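Local coordinates for protein Pbp related beta-lactamase (PDB 2QMI) that probably hydrolyses peptides as a serine peptidase of the penicillin-binding protein and beta-lactamase superfamily that self-compartmentalizes by assembling into octamers, at residues M14-V19 / Y358-L363; I377-K382 / Y442-S447; K18-S23 / G220-Q225; F404-E409 / K423-F428. All coordinates share one frame; numbering follows the deposited sequence.

Contact 1: M14-V19 / Y358-L363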
loop_
_atom_site.group_PDB
_atom_site.type_symbol
_atom_site.label_atom_id
_atom_site.label_comp_id
_atom_site.label_asym_id
_atom_site.label_seq_id
_atom_site.Cartn_x
_atom_site.Cartn_y
_atom_site.Cartn_z
ATOM N N MET A 14 29.480 3.088 20.551
ATOM C CA MET A 14 28.195 2.547 20.988
ATOM C C MET A 14 27.049 3.419 20.483
ATOM O O MET A 14 26.013 2.913 20.050
ATOM C CB MET A 14 28.151 2.441 22.520
ATOM C CG MET A 14 29.105 1.389 23.090
ATOM S SD MET A 14 29.127 1.307 24.905
ATOM C CE MET A 14 27.721 0.229 25.193
ATOM N N ALA A 15 27.232 4.732 20.543
ATOM C CA ALA A 15 26.207 5.649 20.058
ATOM C C ALA A 15 26.020 5.450 18.550
ATOM O O ALA A 15 24.918 5.200 18.067
ATOM C CB ALA A 15 26.617 7.083 20.346
ATOM N N GLU A 16 27.119 5.546 17.815
ATOM C CA GLU A 16 27.103 5.400 16.365
ATOM C C GLU A 16 26.559 4.076 15.835
ATOM O O GLU A 16 25.774 4.059 14.888
ATOM C CB GLU A 16 28.514 5.615 15.809
ATOM C CG GLU A 16 28.747 4.946 14.461
ATOM C CD GLU A 16 30.205 4.966 14.043
ATOM O OE1 GLU A 16 30.739 6.082 13.856
ATOM O OE2 GLU A 16 30.813 3.873 13.902
ATOM N N ARG A 17 26.975 2.967 16.432
ATOM C CA ARG A 17 26.541 1.654 15.955
ATOM C C ARG A 17 25.362 1.101 16.752
ATOM O O ARG A 17 24.982 -0.069 16.598
ATOM C CB ARG A 17 27.735 0.682 15.998
ATOM C CG ARG A 17 28.978 1.178 15.236
ATOM C CD ARG A 17 28.789 1.114 13.709
ATOM N NE ARG A 17 28.904 -0.257 13.211
ATOM C CZ ARG A 17 30.040 -0.803 12.783
ATOM N NH1 ARG A 17 30.055 -2.064 12.361
ATOM N NH2 ARG A 17 31.156 -0.074 12.740
ATOM N N LYS A 18 24.784 1.956 17.592
ATOM C CA LYS A 18 23.654 1.601 18.444
ATOM C C LYS A 18 23.856 0.321 19.255
ATOM O O LYS A 18 23.096 -0.642 19.114
ATOM C CB LYS A 18 22.368 1.487 17.620
ATOM C CG LYS A 18 21.111 1.506 18.493
ATOM C CD LYS A 18 19.866 1.972 17.740
ATOM C CE LYS A 18 18.735 2.276 18.725
ATOM N NZ LYS A 18 17.480 2.751 18.080
ATOM N N VAL A 19 24.881 0.312 20.106
ATOM C CA VAL A 19 25.160 -0.848 20.951
ATOM C C VAL A 19 24.580 -0.565 22.342
ATOM O O VAL A 19 24.813 0.498 22.909
ATOM C CB VAL A 19 26.684 -1.117 21.075
ATOM C CG1 VAL A 19 26.922 -2.398 21.864
ATOM C CG2 VAL A 19 27.318 -1.218 19.685
ATOM N N TYR A 358 41.202 3.916 10.901
ATOM C CA TYR A 358 41.314 5.090 10.033
ATOM C C TYR A 358 40.544 4.924 8.725
ATOM O O TYR A 358 40.059 5.902 8.143
ATOM C CB TYR A 358 42.776 5.447 9.733
ATOM C CG TYR A 358 43.673 4.326 9.249
ATOM C CD1 TYR A 358 44.319 3.488 10.155
ATOM C CD2 TYR A 358 43.931 4.150 7.885
ATOM C CE1 TYR A 358 45.213 2.503 9.722
ATOM C CE2 TYR A 358 44.818 3.165 7.437
ATOM C CZ TYR A 358 45.458 2.347 8.364
ATOM O OH TYR A 358 46.346 1.381 7.945
ATOM N N ARG A 359 40.423 3.683 8.266
ATOM C CA ARG A 359 39.695 3.404 7.037
ATOM C C ARG A 359 38.213 3.754 7.201
ATOM O O ARG A 359 37.598 4.308 6.291
ATOM C CB ARG A 359 39.871 1.928 6.658
ATOM C CG ARG A 359 39.053 1.457 5.456
ATOM C CD ARG A 359 39.689 0.210 4.822
ATOM N NE ARG A 359 39.879 -0.885 5.776
ATOM C CZ ARG A 359 38.909 -1.688 6.201
ATOM N NH1 ARG A 359 37.669 -1.520 5.754
ATOM N NH2 ARG A 359 39.175 -2.662 7.069
ATOM N N GLU A 360 37.641 3.452 8.364
ATOM C CA GLU A 360 36.232 3.753 8.604
ATOM C C GLU A 360 35.987 5.255 8.667
ATOM O O GLU A 360 34.974 5.749 8.168
ATOM C CB GLU A 360 35.752 3.139 9.916
ATOM C CG GLU A 360 34.240 3.253 10.111
ATOM C CD GLU A 360 33.846 3.441 11.565
ATOM O OE1 GLU A 360 34.170 4.523 12.115
ATOM O OE2 GLU A 360 33.220 2.515 12.153
ATOM N N ARG A 361 36.910 5.972 9.308
ATOM C CA ARG A 361 36.793 7.418 9.448
ATOM C C ARG A 361 36.971 8.123 8.109
ATOM O O ARG A 361 36.206 9.021 7.777
ATOM C CB ARG A 361 37.828 7.951 10.449
ATOM C CG ARG A 361 37.808 9.471 10.598
ATOM C CD ARG A 361 38.749 9.951 11.707
ATOM N NE ARG A 361 40.064 9.313 11.615
ATOM C CZ ARG A 361 40.976 9.590 10.689
ATOM N NH1 ARG A 361 40.733 10.508 9.767
ATOM N NH2 ARG A 361 42.128 8.929 10.670
ATOM N N ILE A 362 37.978 7.712 7.344
ATOM C CA ILE A 362 38.236 8.317 6.036
ATOM C C ILE A 362 37.091 8.053 5.054
ATOM O O ILE A 362 36.670 8.952 4.334
ATOM C CB ILE A 362 39.563 7.797 5.419
ATOM C CG1 ILE A 362 40.736 8.080 6.371
ATOM C CG2 ILE A 362 39.814 8.466 4.076
ATOM C CD1 ILE A 362 40.771 9.503 6.891
ATOM N N LEU A 363 36.586 6.822 5.028
ATOM C CA LEU A 363 35.487 6.469 4.134
ATOM C C LEU A 363 34.202 7.227 4.457
ATOM O O LEU A 363 33.422 7.540 3.552
ATOM C CB LEU A 363 35.208 4.972 4.197
ATOM C CG LEU A 363 36.286 4.074 3.589
ATOM C CD1 LEU A 363 36.019 2.617 3.979
ATOM C CD2 LEU A 363 36.305 4.248 2.065
#
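Glu360 meets Arg17 and Glu16 at once, an opposite charge and a like one. The attraction is a salt bridge to Arg17: NH2 of Arg17 stands 3.4 Å from OE2 of Glu360, and that oxygen lies at the edge of the guanidinium, near its plane. The two flat groups are nevertheless turned 55° apart, which rules out a coplanar, two-toothed pairing. Arg17 reaches this position by folding: its chain bends at chi2 and chi3, and the two side chains slide past one another in opposite directions.

The second relation is between like charges. Glu16 approaches Glu360 from the opposite direction on an extended chain, and its OE2 lies 3.3 Å from OE2 of Glu360, acceptor against acceptor, with the carboxylate planes 60° apart. Nearby lysines probably offset the repulsion. Lys364 forms salt bridges with both OE1 of Glu16 and OE1 of Glu360, and Lys13 forms another with OE1 of Glu360, so the acidic pair probably stays ionised inside a small charge network.

Backbone bonds close the helix that carries Glu16. Helix 3-16 ends in a Schellman motif, Val19 N bonding to Met14 O at 2.8 Å and Lys18 N to Ala15 O at 3.3 Å, with Lys18 at positive phi as the C-prime residue. Helix 355-364 presents Glu360 from the octamerisation region, so the polar contact joins the beta-lactamase-like region to the octamerisation region across their surfaces.

Packing contributes little between the segments; Arg17 also touches Tyr332, while beyond this pair Val19 O accepts a hydrogen bond from Trp130 of the second subunit.

Contact 2: I377-K382 / Y442-S447; sequences IKFEVK and YRLIKS
The nearest CA atoms, those of Phe379 and Leu444, are 8.0 Å apart, too far for strand pairing, so side chains of strand 378-384 and of Ile377 just before it meet those of strand 442-446. In the closed eight-stranded antiparallel barrel of the octamerisation region these strands are second and last in order, with strand 368-371 between them, and their apolar side chains meet across the interior.

Leu444 touches two residues. Its CD1 comes to 3.4 Å from CD2 of Phe379, and its CD2 to 3.7 Å from the same ring atom, so both methyls lean from one side of the ring on its CD2-CE2 bond. The two side chains cross at about a right angle, and CD1 meets the ring obliquely. CD2 of Leu444 also packs at 3.9 Å against CG1 of Ile377.

Ile377 serves three neighbours. With chi1 at 52°, CG1 sits between the backbone N and the carbonyl carbon, and an extended chi2 carries CD1 out to the Tyr442 ring, where it lies 3.5 Å from CD1 and 3.8 Å from CE1 of that tyrosine. The same CD1 also lies in plane at the edge of the Phe379 ring.

Phe379 is backed further by Leu390 and Ala392 of strand 387-392, and Leu444 by Leu437. Being wholly apolar between the two segments, the contact derives its cohesion from shape and water exclusion; polar links to the third subunit lie at its outer side, where Tyr442 OH hydrogen-bonds to Glu118 and Arg443 to Trp149 of that subunit.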
loop_
_atom_site.group_PDB
_atom_site.type_symbol
_atom_site.label_atom_id
_atom_site.label_comp_id
_atom_site.label_asym_id
_atom_site.label_seq_id
_atom_site.Cartn_x
_atom_site.Cartn_y
_atom_site.Cartn_z
ATOM N N ILE A 377 23.722 16.187 -13.441
ATOM C CA ILE A 377 23.499 14.812 -13.000
ATOM C C ILE A 377 23.716 14.693 -11.501
ATOM O O ILE A 377 24.559 15.393 -10.929
ATOM C CB ILE A 377 24.422 13.818 -13.740
ATOM C CG1 ILE A 377 25.883 14.273 -13.645
ATOM C CG2 ILE A 377 23.982 13.696 -15.194
ATOM C CD1 ILE A 377 26.845 13.362 -14.370
ATOM N N LYS A 378 22.950 13.805 -10.871
ATOM C CA LYS A 378 23.020 13.610 -9.422
ATOM C C LYS A 378 23.360 12.178 -9.020
ATOM O O LYS A 378 22.784 11.216 -9.555
ATOM C CB LYS A 378 21.682 13.991 -8.771
ATOM C CG LYS A 378 21.034 15.248 -9.324
ATOM C CD LYS A 378 20.385 15.001 -10.681
ATOM C CE LYS A 378 19.887 16.310 -11.294
ATOM N NZ LYS A 378 18.930 17.005 -10.381
ATOM N N PHE A 379 24.275 12.054 -8.059
ATOM C CA PHE A 379 24.717 10.760 -7.550
ATOM C C PHE A 379 24.792 10.782 -6.030
ATOM O O PHE A 379 24.966 11.836 -5.428
ATOM C CB PHE A 379 26.119 10.432 -8.062
ATOM C CG PHE A 379 26.184 10.140 -9.528
ATOM C CD1 PHE A 379 26.167 8.830 -9.988
ATOM C CD2 PHE A 379 26.298 11.174 -10.452
ATOM C CE1 PHE A 379 26.269 8.551 -11.348
ATOM C CE2 PHE A 379 26.400 10.907 -11.817
ATOM C CZ PHE A 379 26.386 9.593 -12.266
ATOM N N GLU A 380 24.664 9.612 -5.413
ATOM C CA GLU A 380 24.792 9.522 -3.968
ATOM C C GLU A 380 25.781 8.420 -3.630
ATOM O O GLU A 380 25.712 7.322 -4.181
ATOM C CB GLU A 380 23.457 9.229 -3.279
ATOM C CG GLU A 380 23.655 8.862 -1.804
ATOM C CD GLU A 380 22.672 9.538 -0.863
ATOM O OE1 GLU A 380 21.509 9.071 -0.772
ATOM O OE2 GLU A 380 23.071 10.542 -0.217
ATOM N N VAL A 381 26.717 8.733 -2.739
ATOM C CA VAL A 381 27.707 7.765 -2.312
ATOM C C VAL A 381 27.371 7.246 -0.913
ATOM O O VAL A 381 27.170 8.017 0.027
ATOM C CB VAL A 381 29.121 8.380 -2.313
ATOM C CG1 VAL A 381 30.100 7.452 -1.615
ATOM C CG2 VAL A 381 29.572 8.620 -3.746
ATOM N N LYS A 382 27.294 5.926 -0.797
ATOM C CA LYS A 382 27.004 5.280 0.467
ATOM C C LYS A 382 28.064 4.209 0.669
ATOM O O LYS A 382 28.415 3.493 -0.266
ATOM C CB LYS A 382 25.616 4.646 0.428
ATOM N N TYR A 442 33.226 11.771 -15.936
ATOM C CA TYR A 442 32.617 12.809 -15.110
ATOM C C TYR A 442 33.413 13.397 -13.946
ATOM O O TYR A 442 34.413 12.845 -13.496
ATOM C CB TYR A 442 31.298 12.284 -14.542
ATOM C CG TYR A 442 30.372 11.630 -15.548
ATOM C CD1 TYR A 442 29.573 12.395 -16.394
ATOM C CD2 TYR A 442 30.261 10.239 -15.618
ATOM C CE1 TYR A 442 28.682 11.799 -17.277
ATOM C CE2 TYR A 442 29.366 9.628 -16.506
ATOM C CZ TYR A 442 28.581 10.417 -17.328
ATOM O OH TYR A 442 27.687 9.829 -18.190
ATOM N N ARG A 443 32.933 14.547 -13.484
ATOM C CA ARG A 443 33.467 15.234 -12.316
ATOM C C ARG A 443 32.201 15.504 -11.504
ATOM O O ARG A 443 31.216 16.006 -12.046
ATOM C CB ARG A 443 34.137 16.571 -12.655
ATOM C CG ARG A 443 34.490 17.352 -11.379
ATOM C CD ARG A 443 35.154 18.704 -11.628
ATOM N NE ARG A 443 35.515 19.350 -10.365
ATOM C CZ ARG A 443 36.138 20.522 -10.261
ATOM N NH1 ARG A 443 36.482 21.200 -11.346
ATOM N NH2 ARG A 443 36.426 21.016 -9.067
ATOM N N LEU A 444 32.226 15.161 -10.223
ATOM C CA LEU A 444 31.071 15.351 -9.347
ATOM C C LEU A 444 31.518 15.975 -8.021
ATOM O O LEU A 444 32.574 15.631 -7.489
ATOM C CB LEU A 444 30.399 13.999 -9.092
ATOM C CG LEU A 444 29.951 13.251 -10.352
ATOM C CD1 LEU A 444 29.657 11.795 -10.026
ATOM C CD2 LEU A 444 28.730 13.939 -10.940
ATOM N N ILE A 445 30.715 16.887 -7.485
ATOM C CA ILE A 445 31.077 17.549 -6.239
ATOM C C ILE A 445 30.013 17.375 -5.163
ATOM O O ILE A 445 28.862 17.788 -5.336
ATOM C CB ILE A 445 31.321 19.052 -6.471
ATOM C CG1 ILE A 445 32.376 19.238 -7.567
ATOM C CG2 ILE A 445 31.763 19.722 -5.160
ATOM C CD1 ILE A 445 32.566 20.686 -7.996
ATOM N N LYS A 446 30.418 16.767 -4.052
ATOM C CA LYS A 446 29.527 16.495 -2.922
ATOM C C LYS A 446 28.736 17.710 -2.434
ATOM O O LYS A 446 29.295 18.785 -2.247
ATOM C CB LYS A 446 30.345 15.923 -1.763
ATOM C CG LYS A 446 29.652 15.968 -0.403
ATOM C CD LYS A 446 29.082 14.621 0.013
ATOM C CE LYS A 446 30.184 13.575 0.094
ATOM N NZ LYS A 446 31.360 14.074 0.867
ATOM N N SER A 447 27.431 17.526 -2.236
ATOM C CA SER A 447 26.554 18.587 -1.734
ATOM C C SER A 447 26.859 18.882 -0.256
ATOM O O SER A 447 25.971 18.613 0.586
ATOM C CB SER A 447 25.082 18.180 -1.856
ATOM O OG SER A 447 24.657 18.126 -3.208
ATOM O OXT SER A 447 27.979 19.369 0.046
#

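Contact 3: K18-S23 / G220-Q225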
loop_
_atom_site.group_PDB
_atom_site.type_symbol
_atom_site.label_atom_id
_atom_site.label_comp_id
_atom_site.label_asym_id
_atom_site.label_seq_id
_atom_site.Cartn_x
_atom_site.Cartn_y
_atom_site.Cartn_z
ATOM N N LYS A 18 24.784 1.956 17.592
ATOM C CA LYS A 18 23.654 1.601 18.444
ATOM C C LYS A 18 23.856 0.321 19.255
ATOM O O LYS A 18 23.096 -0.642 19.114
ATOM C CB LYS A 18 22.368 1.487 17.620
ATOM C CG LYS A 18 21.111 1.506 18.493
ATOM C CD LYS A 18 19.866 1.972 17.740
ATOM C CE LYS A 18 18.735 2.276 18.725
ATOM N NZ LYS A 18 17.480 2.751 18.080
ATOM N N VAL A 19 24.881 0.312 20.106
ATOM C CA VAL A 19 25.160 -0.848 20.951
ATOM C C VAL A 19 24.580 -0.565 22.342
ATOM O O VAL A 19 24.813 0.498 22.909
ATOM C CB VAL A 19 26.684 -1.117 21.075
ATOM C CG1 VAL A 19 26.922 -2.398 21.864
ATOM C CG2 VAL A 19 27.318 -1.218 19.685
ATOM N N PRO A 20 23.816 -1.516 22.903
ATOM C CA PRO A 20 23.190 -1.378 24.226
ATOM C C PRO A 20 24.171 -1.233 25.401
ATOM O O PRO A 20 24.123 -0.253 26.140
ATOM C CB PRO A 20 22.346 -2.649 24.350
ATOM C CG PRO A 20 22.122 -3.082 22.909
ATOM C CD PRO A 20 23.469 -2.812 22.297
ATOM N N GLY A 21 25.041 -2.226 25.570
ATOM C CA GLY A 21 26.000 -2.207 26.659
ATOM C C GLY A 21 27.280 -2.944 26.311
ATOM O O GLY A 21 27.303 -3.739 25.373
ATOM N N ILE A 22 28.342 -2.678 27.072
ATOM C CA ILE A 22 29.648 -3.293 26.856
ATOM C C ILE A 22 30.456 -3.388 28.156
ATOM O O ILE A 22 30.352 -2.527 29.026
ATOM C CB ILE A 22 30.485 -2.471 25.837
ATOM C CG1 ILE A 22 30.068 -2.817 24.407
ATOM C CG2 ILE A 22 31.975 -2.714 26.057
ATOM C CD1 ILE A 22 30.822 -2.042 23.327
ATOM N N SER A 23 31.261 -4.440 28.279
ATOM C CA SER A 23 32.111 -4.617 29.452
ATOM C C SER A 23 33.531 -4.886 28.989
ATOM O O SER A 23 33.739 -5.503 27.945
ATOM C CB SER A 23 31.622 -5.783 30.313
ATOM O OG SER A 23 30.509 -5.396 31.097
ATOM N N GLY A 220 15.998 -0.747 12.240
ATOM C CA GLY A 220 16.958 -0.151 13.158
ATOM C C GLY A 220 16.542 -0.139 14.621
ATOM O O GLY A 220 16.967 0.724 15.392
ATOM N N ARG A 221 15.719 -1.102 15.019
ATOM C CA ARG A 221 15.263 -1.174 16.405
ATOM C C ARG A 221 15.964 -2.327 17.109
ATOM O O ARG A 221 16.175 -3.387 16.519
ATOM C CB ARG A 221 13.743 -1.368 16.444
ATOM C CG ARG A 221 12.998 -0.293 15.637
ATOM C CD ARG A 221 11.503 -0.594 15.434
ATOM N NE ARG A 221 11.273 -1.877 14.772
ATOM C CZ ARG A 221 10.246 -2.129 13.958
ATOM N NH1 ARG A 221 9.345 -1.183 13.691
ATOM N NH2 ARG A 221 10.112 -3.334 13.414
ATOM N N LEU A 222 16.356 -2.098 18.360
ATOM C CA LEU A 222 17.018 -3.121 19.159
ATOM C C LEU A 222 15.935 -4.043 19.704
ATOM O O LEU A 222 15.031 -3.599 20.411
ATOM C CB LEU A 222 17.785 -2.475 20.320
ATOM C CG LEU A 222 19.100 -1.754 19.995
ATOM C CD1 LEU A 222 19.543 -0.929 21.187
ATOM C CD2 LEU A 222 20.169 -2.784 19.609
ATOM N N VAL A 223 16.031 -5.323 19.371
ATOM C CA VAL A 223 15.056 -6.312 19.814
ATOM C C VAL A 223 15.708 -7.304 20.767
ATOM O O VAL A 223 16.677 -7.969 20.411
ATOM C CB VAL A 223 14.484 -7.097 18.616
ATOM C CG1 VAL A 223 13.415 -8.070 19.099
ATOM C CG2 VAL A 223 13.929 -6.134 17.576
ATOM N N PRO A 224 15.173 -7.423 21.993
ATOM C CA PRO A 224 15.733 -8.352 22.982
ATOM C C PRO A 224 15.593 -9.817 22.589
ATOM O O PRO A 224 14.550 -10.247 22.102
ATOM C CB PRO A 224 14.958 -8.013 24.254
ATOM C CG PRO A 224 13.626 -7.591 23.726
ATOM C CD PRO A 224 13.971 -6.748 22.515
ATOM N N GLN A 225 16.661 -10.577 22.807
ATOM C CA GLN A 225 16.682 -12.000 22.492
ATOM C C GLN A 225 17.471 -12.731 23.567
ATOM O O GLN A 225 18.611 -12.366 23.867
ATOM C CB GLN A 225 17.346 -12.237 21.127
ATOM C CG GLN A 225 16.527 -11.749 19.942
ATOM C CD GLN A 225 15.419 -12.709 19.570
ATOM O OE1 GLN A 225 15.041 -13.582 20.352
ATOM N NE2 GLN A 225 14.884 -12.547 18.368
#
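Leu222 and Pro20 form the close-packed half of this contact. Both methyls of Leu222 close on the proline ring, CD1 and CD2 each lying 3.8 Å from CG of Pro20, and the two side chains cross obliquely. CD2 also rests 3.7 Å from the carbonyl O of Lys18, while CD1 lies 4.0 Å from CG of Lys18. Leu222 thus fits over the corner where the chain leaves helix 3-16 and enters strand 21-28, touching the proline, a lysine methylene and a backbone oxygen together. A second subunit reaches the same corner, with its Trp130 packing on Leu222 and its Gly127 on Lys18.

The other half is looser and polar. The Lys18 chain is extended, with chi2, chi3 and chi4 all near anti, and this carries its ammonium group beyond Leu222 to the turn preceding strand 222-225. There NZ makes a weak hydrogen bond of 3.4 Å to Gly220 O. Gly220 itself adopts positive phi (72°) in that turn. The aliphatic part of the lysine therefore packs on the leucine while the far end of the chain lies against Gly220 O.

Strand 222-225 pairs with strand 213-216 in a two-stranded hairpin, and this hairpin lies beside the start of strand 21-28 of the large antiparallel sheet: Pro20 touches Tyr214 and Leu222 touches Leu216. Strand 21-28 follows helix 3-16 and continues between strands 31-38 and 321-327.

Contact 4: F404-E409 / K423-F428; sequences FPEVLE and KMYAEF
The Tyr425 ring receives the Glu406 carboxylate at its edge, not over a face. OE1 of Glu406 stands 3.0 Å from CE2 of Tyr425, near the ring plane, and CD of Glu406 lies in that plane 3.7 Å from the same carbon. The carboxylate is turned 89° to the ring, almost perpendicular, and the two side chains pass at a slant. A carboxylate oxygen at this edge faces the slightly positive ring hydrogens, which probably makes the approach mildly favourable. Lys414 forms a cation-pi interaction with the ring.

Lys423 supplies the charge partner. Its NZ is 3.6 Å from OE1 of Glu406, a salt bridge at rather long range, so one carboxylate oxygen serves both the ammonium group and the aromatic edge. Glu406 reaches them from strand 400-408 on an extended chain, with CG anti to the backbone N (chi1 176°). Lys423 also forms a cation-pi interaction with Tyr416, so basic, acidic and aromatic groups gather on this surface.

Strand 412-419 lies between the two segments in the barrel, and the contact reaches across it. Glu406 and Val407 both face Lys414 in a classic beta bulge, where strand 400-408 turns a corner. Around this surface patch, Tyr416 of the intervening strand touches both Glu406 and Tyr425, while strand 434-439 flanks strand 422-431 on its other edge.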
loop_
_atom_site.group_PDB
_atom_site.type_symbol
_atom_site.label_atom_id
_atom_site.label_comp_id
_atom_site.label_asym_id
_atom_site.label_seq_id
_atom_site.Cartn_x
_atom_site.Cartn_y
_atom_site.Cartn_z
ATOM N N PHE A 404 35.977 -0.651 -5.103
ATOM C CA PHE A 404 36.930 -1.234 -4.167
ATOM C C PHE A 404 38.099 -0.294 -3.910
ATOM O O PHE A 404 38.850 0.027 -4.828
ATOM C CB PHE A 404 37.476 -2.550 -4.729
ATOM C CG PHE A 404 36.510 -3.701 -4.660
ATOM C CD1 PHE A 404 35.136 -3.483 -4.636
ATOM C CD2 PHE A 404 36.982 -5.008 -4.659
ATOM C CE1 PHE A 404 34.244 -4.553 -4.614
ATOM C CE2 PHE A 404 36.103 -6.086 -4.637
ATOM C CZ PHE A 404 34.730 -5.858 -4.615
ATOM N N PRO A 405 38.273 0.160 -2.658
ATOM C CA PRO A 405 39.386 1.062 -2.356
ATOM C C PRO A 405 40.721 0.363 -2.570
ATOM O O PRO A 405 40.956 -0.709 -2.018
ATOM C CB PRO A 405 39.147 1.421 -0.891
ATOM C CG PRO A 405 37.665 1.365 -0.773
ATOM C CD PRO A 405 37.344 0.090 -1.517
ATOM N N GLU A 406 41.585 0.971 -3.380
ATOM C CA GLU A 406 42.900 0.416 -3.677
ATOM C C GLU A 406 43.942 1.310 -3.038
ATOM O O GLU A 406 45.096 0.916 -2.886
ATOM C CB GLU A 406 43.135 0.371 -5.189
ATOM C CG GLU A 406 44.526 -0.103 -5.615
ATOM C CD GLU A 406 44.848 0.260 -7.068
ATOM O OE1 GLU A 406 44.206 -0.299 -7.991
ATOM O OE2 GLU A 406 45.743 1.114 -7.294
ATOM N N VAL A 407 43.531 2.523 -2.675
ATOM C CA VAL A 407 44.439 3.478 -2.047
ATOM C C VAL A 407 43.689 4.420 -1.104
ATOM O O VAL A 407 42.800 5.168 -1.533
ATOM C CB VAL A 407 45.190 4.327 -3.114
ATOM C CG1 VAL A 407 46.152 5.302 -2.429
ATOM C CG2 VAL A 407 45.969 3.417 -4.061
ATOM N N LEU A 408 44.040 4.376 0.183
ATOM C CA LEU A 408 43.404 5.244 1.172
ATOM C C LEU A 408 44.375 6.158 1.892
ATOM O O LEU A 408 45.395 5.720 2.419
ATOM C CB LEU A 408 42.657 4.435 2.227
ATOM C CG LEU A 408 41.302 3.854 1.851
ATOM C CD1 LEU A 408 41.501 2.689 0.901
ATOM C CD2 LEU A 408 40.592 3.397 3.109
ATOM N N GLU A 409 44.034 7.435 1.920
ATOM C CA GLU A 409 44.834 8.445 2.585
ATOM C C GLU A 409 43.816 9.430 3.131
ATOM O O GLU A 409 42.648 9.385 2.747
ATOM C CB GLU A 409 45.790 9.111 1.584
ATOM C CG GLU A 409 46.787 8.113 0.970
ATOM C CD GLU A 409 47.730 8.730 -0.057
ATOM O OE1 GLU A 409 47.244 9.379 -1.008
ATOM O OE2 GLU A 409 48.967 8.550 0.078
ATOM N N LYS A 423 40.094 -3.260 -14.520
ATOM C CA LYS A 423 39.698 -2.342 -13.462
ATOM C C LYS A 423 39.699 -0.880 -13.910
ATOM O O LYS A 423 40.683 -0.376 -14.464
ATOM C CB LYS A 423 40.596 -2.527 -12.229
ATOM C CG LYS A 423 42.081 -2.452 -12.504
ATOM C CD LYS A 423 42.882 -2.431 -11.201
ATOM C CE LYS A 423 42.707 -3.686 -10.365
ATOM N NZ LYS A 423 43.532 -3.600 -9.113
ATOM N N MET A 424 38.564 -0.221 -13.679
ATOM C CA MET A 424 38.351 1.184 -14.016
ATOM C C MET A 424 38.357 1.939 -12.677
ATOM O O MET A 424 37.703 1.516 -11.722
ATOM C CB MET A 424 37.004 1.333 -14.731
ATOM C CG MET A 424 36.761 2.693 -15.342
ATOM S SD MET A 424 35.308 2.698 -16.434
ATOM C CE MET A 424 33.962 2.953 -15.196
ATOM N N TYR A 425 39.076 3.055 -12.601
ATOM C CA TYR A 425 39.180 3.776 -11.337
ATOM C C TYR A 425 38.360 5.038 -11.120
ATOM O O TYR A 425 37.959 5.727 -12.062
ATOM C CB TYR A 425 40.641 4.132 -11.065
ATOM C CG TYR A 425 41.606 2.978 -11.177
ATOM C CD1 TYR A 425 41.884 2.389 -12.419
ATOM C CD2 TYR A 425 42.273 2.496 -10.051
ATOM C CE1 TYR A 425 42.809 1.352 -12.532
ATOM C CE2 TYR A 425 43.199 1.458 -10.151
ATOM C CZ TYR A 425 43.466 0.893 -11.393
ATOM O OH TYR A 425 44.413 -0.112 -11.495
ATOM N N ALA A 426 38.145 5.332 -9.841
ATOM C CA ALA A 426 37.434 6.526 -9.400
ATOM C C ALA A 426 38.364 7.177 -8.371
ATOM O O ALA A 426 39.171 6.488 -7.742
ATOM C CB ALA A 426 36.102 6.150 -8.753
ATOM N N GLU A 427 38.271 8.494 -8.214
ATOM C CA GLU A 427 39.114 9.204 -7.252
ATOM C C GLU A 427 38.320 10.226 -6.454
ATOM O O GLU A 427 37.555 11.005 -7.017
ATOM C CB GLU A 427 40.275 9.917 -7.952
ATOM C CG GLU A 427 41.335 8.996 -8.530
ATOM C CD GLU A 427 41.138 8.724 -10.013
ATOM O OE1 GLU A 427 41.139 9.690 -10.810
ATOM O OE2 GLU A 427 40.992 7.539 -10.385
ATOM N N PHE A 428 38.505 10.199 -5.140
ATOM C CA PHE A 428 37.835 11.114 -4.226
ATOM C C PHE A 428 38.879 12.077 -3.664
ATOM O O PHE A 428 39.883 11.637 -3.104
ATOM C CB PHE A 428 37.200 10.335 -3.069
ATOM C CG PHE A 428 35.959 9.580 -3.448
ATOM C CD1 PHE A 428 34.732 10.231 -3.534
ATOM C CD2 PHE A 428 36.015 8.220 -3.737
ATOM C CE1 PHE A 428 33.581 9.539 -3.903
ATOM C CE2 PHE A 428 34.868 7.518 -4.107
ATOM C CZ PHE A 428 33.652 8.180 -4.190
#

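How the contacts relate
Contacts 1 and 3 begin from the same stretch of chain, sharing Lys18 and Val19 where helix 3-16 gives way to strand 21-28; their centres lie 16 Å apart, and both touch the second subunit. Both close before contacts 2 and 4 open. These two belong to the C-terminal barrel, centres 15 Å apart, with contact 4 nested inside the loop that contact 2 closes; both touch the third subunit. Contact 1 is the bridge: its helix 355-364 packs on contact 4 through Ile362 and Arg359, against Glu409 and Leu408. Contacts 3 and 4, about 34 Å apart between centres, lie in the beta-lactamase-like part and the barrel respectively. Contact 1 links these regions and reaches both the second and third subunits.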